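Local coordinates for protein PmoF1 (PDB 6P17) that probably binds copper in the periplasm of a methanotroph, as a member of the PCu(A)C copper-chaperone family with a cupredoxin-like beta fold, at residues Y30-N35 against K76-P81; V46-F51 against L101-V106. One frame throughout, in Å; residues are numbered along the deposited sequence.

Interaction 1: residues Y30-N35 against K76-P81; sequences YAFIHN and KITLAP
L79 N gives its hydrogen to A31 O at 2.7 Å, almost straight in line with the carbonyl, and L79 O takes the hydrogen of A31 N in return. I33 and I77 repeat the exchange, I33 N reaching I77 O at 2.9 Å with an N-H...O angle of 175°. These paired bonds join strands 27-35 and 75-91 as antiparallel neighbours in the beta sheet of the copper-chaperone domain. On the face that bears I33 and L79 the side chains are aliphatic, I33 CD1 meeting L79 CD1 at 4.0 Å beside V69 and L71. The other face is held by K76. Its CG lies over the H34 ring, offset toward the rim, while H34 NE2 is hydrogen-bonded to E13. A bend at chi3 (98°) then turns the lysine chain toward F32, bringing K76 NZ 3.7 Å from the centroid of the F32 ring, nearly on the ring normal: a cation-pi contact. T78 CG2 sits at the edge of that same ring, in its plane. Past the end of the paired strand, P81 lays CD over the centre of the Y30 ring, 3.7 Å from the centroid, a CH-pi contact suited to a rigid proline. Were the Y30 ring cut back to an alanine, P81 CD would probably lose the surface it rests on and W16 its ring neighbour. One lysine thus spends its methylenes on an imidazole and its charge on a phenyl face, which implies that aromatic surfaces, besides backbone bonds, hold the face bearing F32, H34 and K76 together.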
loop_
_atom_site.group_PDB
_atom_site.type_symbol
_atom_site.label_atom_id
_atom_site.label_comp_id
_atom_site.label_asym_id
_atom_site.label_seq_id
_atom_site.Cartn_x
_atom_site.Cartn_y
_atom_site.Cartn_z
ATOM N N TYR A 30 4.111 2.120 -0.505
ATOM C CA TYR A 30 4.827 1.168 -1.343
ATOM C C TYR A 30 4.929 -0.159 -0.608
ATOM O O TYR A 30 4.810 -0.204 0.622
ATOM C CB TYR A 30 6.225 1.673 -1.670
ATOM C CG TYR A 30 6.261 3.047 -2.319
ATOM C CD1 TYR A 30 5.646 3.276 -3.539
ATOM C CD2 TYR A 30 6.928 4.105 -1.711
ATOM C CE1 TYR A 30 5.693 4.519 -4.141
ATOM C CE2 TYR A 30 6.980 5.356 -2.298
ATOM C CZ TYR A 30 6.362 5.558 -3.516
ATOM O OH TYR A 30 6.411 6.802 -4.094
ATOM N N ALA A 31 5.158 -1.237 -1.372
ATOM C CA ALA A 31 5.275 -2.577 -0.794
ATOM C C ALA A 31 5.494 -3.605 -1.902
ATOM O O ALA A 31 5.334 -3.324 -3.095
ATOM C CB ALA A 31 4.034 -2.989 0.014
ATOM N N PHE A 32 5.902 -4.799 -1.480
ATOM C CA PHE A 32 5.864 -6.001 -2.300
ATOM C C PHE A 32 4.624 -6.781 -1.900
ATOM O O PHE A 32 4.372 -6.970 -0.705
ATOM C CB PHE A 32 7.089 -6.879 -2.065
ATOM C CG PHE A 32 8.391 -6.265 -2.485
ATOM C CD1 PHE A 32 8.455 -5.345 -3.510
ATOM C CD2 PHE A 32 9.568 -6.641 -1.850
ATOM C CE1 PHE A 32 9.677 -4.798 -3.891
ATOM C CE2 PHE A 32 10.777 -6.107 -2.225
ATOM C CZ PHE A 32 10.830 -5.179 -3.252
ATOM N N ILE A 33 3.866 -7.256 -2.883
ATOM C CA ILE A 33 2.722 -8.122 -2.616
ATOM C C ILE A 33 2.890 -9.404 -3.405
ATOM O O ILE A 33 2.891 -9.377 -4.641
ATOM C CB ILE A 33 1.399 -7.447 -2.975
ATOM C CG1 ILE A 33 1.284 -6.126 -2.216
ATOM C CG2 ILE A 33 0.255 -8.362 -2.570
ATOM C CD1 ILE A 33 0.231 -5.189 -2.787
ATOM N N HIS A 34 3.017 -10.520 -2.701
ATOM C CA HIS A 34 3.127 -11.824 -3.345
ATOM C C HIS A 34 1.748 -12.464 -3.424
ATOM O O HIS A 34 0.974 -12.371 -2.490
ATOM C CB HIS A 34 4.043 -12.750 -2.557
ATOM C CG HIS A 34 5.425 -12.220 -2.367
ATOM N ND1 HIS A 34 6.506 -12.721 -3.056
ATOM C CD2 HIS A 34 5.905 -11.242 -1.565
ATOM C CE1 HIS A 34 7.601 -12.085 -2.677
ATOM N NE2 HIS A 34 7.264 -11.180 -1.777
ATOM N N ASN A 35 1.447 -13.095 -4.536
ATOM C CA ASN A 35 0.299 -13.995 -4.624
ATOM C C ASN A 35 0.888 -15.388 -4.778
ATOM O O ASN A 35 1.391 -15.732 -5.848
ATOM C CB ASN A 35 -0.619 -13.634 -5.790
ATOM C CG ASN A 35 -1.871 -14.500 -5.842
ATOM O OD1 ASN A 35 -1.993 -15.489 -5.123
ATOM N ND2 ASN A 35 -2.805 -14.128 -6.702
ATOM N N LYS A 76 4.986 -11.894 -7.779
ATOM C CA LYS A 76 5.208 -10.784 -6.863
ATOM C C LYS A 76 4.974 -9.486 -7.629
ATOM O O LYS A 76 5.585 -9.258 -8.675
ATOM C CB LYS A 76 6.624 -10.808 -6.286
ATOM C CG LYS A 76 6.940 -9.602 -5.402
ATOM C CD LYS A 76 8.370 -9.616 -4.870
ATOM C CE LYS A 76 9.285 -8.738 -5.712
ATOM N NZ LYS A 76 10.626 -8.559 -5.077
ATOM N N ILE A 77 4.083 -8.649 -7.128
ATOM C CA ILE A 77 3.854 -7.333 -7.711
ATOM C C ILE A 77 4.558 -6.315 -6.836
ATOM O O ILE A 77 4.475 -6.383 -5.602
ATOM C CB ILE A 77 2.349 -7.017 -7.813
ATOM C CG1 ILE A 77 1.662 -8.052 -8.691
ATOM C CG2 ILE A 77 2.130 -5.597 -8.353
ATOM C CD1 ILE A 77 2.166 -8.040 -10.137
ATOM N N THR A 78 5.213 -5.346 -7.464
ATOM C CA THR A 78 5.946 -4.305 -6.756
ATOM C C THR A 78 5.195 -2.979 -6.805
ATOM O O THR A 78 4.864 -2.490 -7.891
ATOM C CB THR A 78 7.344 -4.141 -7.371
ATOM O OG1 THR A 78 8.097 -5.321 -7.100
ATOM C CG2 THR A 78 8.057 -2.944 -6.782
ATOM N N LEU A 79 4.947 -2.386 -5.636
ATOM C CA LEU A 79 4.504 -0.999 -5.552
ATOM C C LEU A 79 5.715 -0.180 -5.141
ATOM O O LEU A 79 6.296 -0.426 -4.080
ATOM C CB LEU A 79 3.359 -0.806 -4.550
ATOM C CG LEU A 79 1.921 -1.168 -4.934
ATOM C CD1 LEU A 79 1.789 -2.605 -5.462
ATOM C CD2 LEU A 79 0.993 -0.951 -3.724
ATOM N N ALA A 80 6.104 0.784 -5.973
ATOM C CA ALA A 80 7.396 1.425 -5.785
ATOM C C ALA A 80 7.372 2.792 -6.457
ATOM O O ALA A 80 6.521 3.045 -7.322
ATOM C CB ALA A 80 8.530 0.553 -6.351
ATOM N N PRO A 81 8.273 3.699 -6.064
ATOM C CA PRO A 81 8.336 5.016 -6.710
ATOM C C PRO A 81 8.406 4.881 -8.218
ATOM O O PRO A 81 9.196 4.091 -8.750
ATOM C CB PRO A 81 9.631 5.625 -6.152
ATOM C CG PRO A 81 9.810 4.974 -4.826
ATOM C CD PRO A 81 9.264 3.571 -4.982
#

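Interaction 2: residues V46-F51 against L101-V106; sequences VKVEKF and LEMTLV
Antiparallel pairing of strands 41-48 and 101-107 brings K47 opposite T104, where two backbone bonds close a hydrogen-bonded pair. K47 N reaches T104 O at 2.8 Å, and T104 N returns to K47 O with an N-H...O angle of 177°; both donors lie in the plane of the carbonyl they meet. The extended side chain of K47 reaches obliquely across V106, its CE 3.8 Å from V106 CG2, and carries NZ on to a salt bridge with E112, so that a long, flexible residue suits this exposed face. V46, M103 and L105 turn to the other face, toward the interior of the cupredoxin-like beta fold, where V86 also packs on V46. With V46 CG1 anti to the backbone N (chi1 175°), this methyl is directed at M103 CE, and the 3.4 Å between them is tighter than usual for two carbons. A bend at chi3 brings the methionine methyl there. At E49 and K50 water mediates the contact: one molecule accepts from E49 N and donates to E102 O, another accepts from K50 N and donates to that same E102 O at 2.9 Å. L101 fills the space alongside, a branched aliphatic whose two methyls serve different partners. Its CD1 lies 3.8 Å from K50 CB, whereas CD2 meets V48 CG2 and, at 3.9 Å, F51 CE1.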
loop_
_atom_site.group_PDB
_atom_site.type_symbol
_atom_site.label_atom_id
_atom_site.label_comp_id
_atom_site.label_asym_id
_atom_site.label_seq_id
_atom_site.Cartn_x
_atom_site.Cartn_y
_atom_site.Cartn_z
ATOM N N VAL A 46 -7.584 0.769 0.644
ATOM C CA VAL A 46 -6.695 0.922 1.781
ATOM C C VAL A 46 -7.368 1.880 2.748
ATOM O O VAL A 46 -7.905 2.918 2.340
ATOM C CB VAL A 46 -5.308 1.443 1.356
ATOM C CG1 VAL A 46 -4.430 1.710 2.569
ATOM C CG2 VAL A 46 -4.642 0.457 0.427
ATOM N N LYS A 47 -7.373 1.515 4.019
ATOM C CA LYS A 47 -7.944 2.339 5.072
ATOM C C LYS A 47 -6.807 2.795 5.964
ATOM O O LYS A 47 -5.967 1.984 6.357
ATOM C CB LYS A 47 -8.979 1.563 5.890
ATOM C CG LYS A 47 -10.088 0.909 5.080
ATOM C CD LYS A 47 -11.011 0.100 5.989
ATOM C CE LYS A 47 -11.839 -0.911 5.201
ATOM N NZ LYS A 47 -12.685 -1.750 6.091
ATOM N N VAL A 48 -6.778 4.085 6.283
ATOM C CA VAL A 48 -5.727 4.624 7.137
ATOM C C VAL A 48 -6.328 5.721 8.006
ATOM O O VAL A 48 -6.976 6.647 7.504
ATOM C CB VAL A 48 -4.524 5.126 6.305
ATOM C CG1 VAL A 48 -4.974 6.114 5.258
ATOM C CG2 VAL A 48 -3.432 5.712 7.214
ATOM N N GLU A 49 -6.148 5.593 9.321
ATOM C CA GLU A 49 -6.772 6.544 10.231
ATOM C C GLU A 49 -6.074 7.896 10.226
ATOM O O GLU A 49 -6.728 8.922 10.445
ATOM C CB GLU A 49 -6.806 5.971 11.648
ATOM C CG GLU A 49 -8.059 5.167 11.958
ATOM C CD GLU A 49 -9.266 6.050 12.231
ATOM O OE1 GLU A 49 -10.369 5.732 11.736
ATOM O OE2 GLU A 49 -9.109 7.067 12.942
ATOM N N LYS A 50 -4.765 7.929 9.990
ATOM C CA LYS A 50 -4.015 9.179 10.072
ATOM C C LYS A 50 -4.037 9.995 8.783
ATOM O O LYS A 50 -3.401 11.052 8.734
ATOM C CB LYS A 50 -2.566 8.899 10.481
ATOM C CG LYS A 50 -2.436 8.487 11.938
ATOM C CD LYS A 50 -1.006 8.562 12.423
ATOM C CE LYS A 50 -0.891 8.043 13.847
ATOM N NZ LYS A 50 0.530 7.890 14.260
ATOM N N PHE A 51 -4.753 9.547 7.753
ATOM C CA PHE A 51 -4.923 10.302 6.518
ATOM C C PHE A 51 -6.401 10.412 6.182
ATOM O O PHE A 51 -7.224 9.610 6.628
ATOM C CB PHE A 51 -4.181 9.653 5.337
ATOM C CG PHE A 51 -2.702 9.862 5.367
ATOM C CD1 PHE A 51 -1.886 9.024 6.113
ATOM C CD2 PHE A 51 -2.124 10.899 4.645
ATOM C CE1 PHE A 51 -0.523 9.216 6.145
ATOM C CE2 PHE A 51 -0.760 11.098 4.673
ATOM C CZ PHE A 51 0.044 10.255 5.423
ATOM N N LEU A 101 3.188 3.326 10.434
ATOM C CA LEU A 101 1.848 3.831 10.154
ATOM C C LEU A 101 0.884 2.653 10.019
ATOM O O LEU A 101 1.056 1.802 9.144
ATOM C CB LEU A 101 1.842 4.681 8.885
ATOM C CG LEU A 101 0.465 5.220 8.486
ATOM C CD1 LEU A 101 0.119 6.414 9.336
ATOM C CD2 LEU A 101 0.392 5.563 7.005
ATOM N N GLU A 102 -0.120 2.606 10.892
ATOM C CA GLU A 102 -1.082 1.511 10.895
ATOM C C GLU A 102 -2.088 1.700 9.767
ATOM O O GLU A 102 -2.612 2.800 9.569
ATOM C CB GLU A 102 -1.785 1.431 12.248
ATOM C CG GLU A 102 -2.910 0.423 12.300
ATOM C CD GLU A 102 -3.324 0.113 13.722
ATOM O OE1 GLU A 102 -2.619 -0.686 14.376
ATOM O OE2 GLU A 102 -4.334 0.680 14.190
ATOM N N MET A 103 -2.338 0.629 9.023
ATOM C CA MET A 103 -3.069 0.687 7.766
ATOM C C MET A 103 -3.784 -0.636 7.579
ATOM O O MET A 103 -3.260 -1.698 7.944
ATOM C CB MET A 103 -2.158 0.911 6.544
ATOM C CG MET A 103 -1.412 2.233 6.480
ATOM S SD MET A 103 -0.180 2.087 5.159
ATOM C CE MET A 103 -1.237 2.248 3.727
ATOM N N THR A 104 -4.963 -0.571 6.973
ATOM C CA THR A 104 -5.714 -1.773 6.629
ATOM C C THR A 104 -5.724 -1.913 5.114
ATOM O O THR A 104 -6.165 -1.001 4.405
ATOM C CB THR A 104 -7.140 -1.733 7.172
ATOM O OG1 THR A 104 -7.128 -1.721 8.612
ATOM C CG2 THR A 104 -7.881 -2.976 6.710
ATOM N N LEU A 105 -5.215 -3.040 4.622
ATOM C CA LEU A 105 -5.280 -3.368 3.205
ATOM C C LEU A 105 -6.479 -4.273 2.966
ATOM O O LEU A 105 -6.708 -5.221 3.725
ATOM C CB LEU A 105 -4.000 -4.056 2.736
ATOM C CG LEU A 105 -2.898 -3.118 2.222
ATOM C CD1 LEU A 105 -2.632 -1.948 3.173
ATOM C CD2 LEU A 105 -1.609 -3.880 1.899
ATOM N N VAL A 106 -7.255 -3.971 1.925
ATOM C CA VAL A 106 -8.449 -4.744 1.592
ATOM C C VAL A 106 -8.203 -5.425 0.254
ATOM O O VAL A 106 -8.049 -4.747 -0.770
ATOM C CB VAL A 106 -9.715 -3.866 1.521
ATOM C CG1 VAL A 106 -10.960 -4.741 1.358
ATOM C CG2 VAL A 106 -9.842 -2.947 2.727
HETATM O O HOH W 1 -5.268 3.103 10.175
HETATM O O HOH W 2 -3.127 5.512 10.567
HETATM O O HOH W 3 -0.347 4.887 13.261
#

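How the interactions relate
From the N terminus, after strands 4-7 and 10-18, the chain runs through strand 27-35 and then 41-48, which supply the first partners of interactions 1 and 2. Strand 75-91 returns to 27-35 and closes interaction 1 over 40 intervening residues; strand 101-107 later returns to 41-48 and closes interaction 2 over 49. Because the segments alternate, the two loops cross rather than nest. The contacts lie on opposite sides of the chain's centre, their own centres about 17 Å apart, and their nearest atoms come to about 5 Å without touching. Both belong to one mixed sheet, with strand 10-18 beside 27-35 and strand 111-120 beside 101-107, and 10-18 pairs with 111-120.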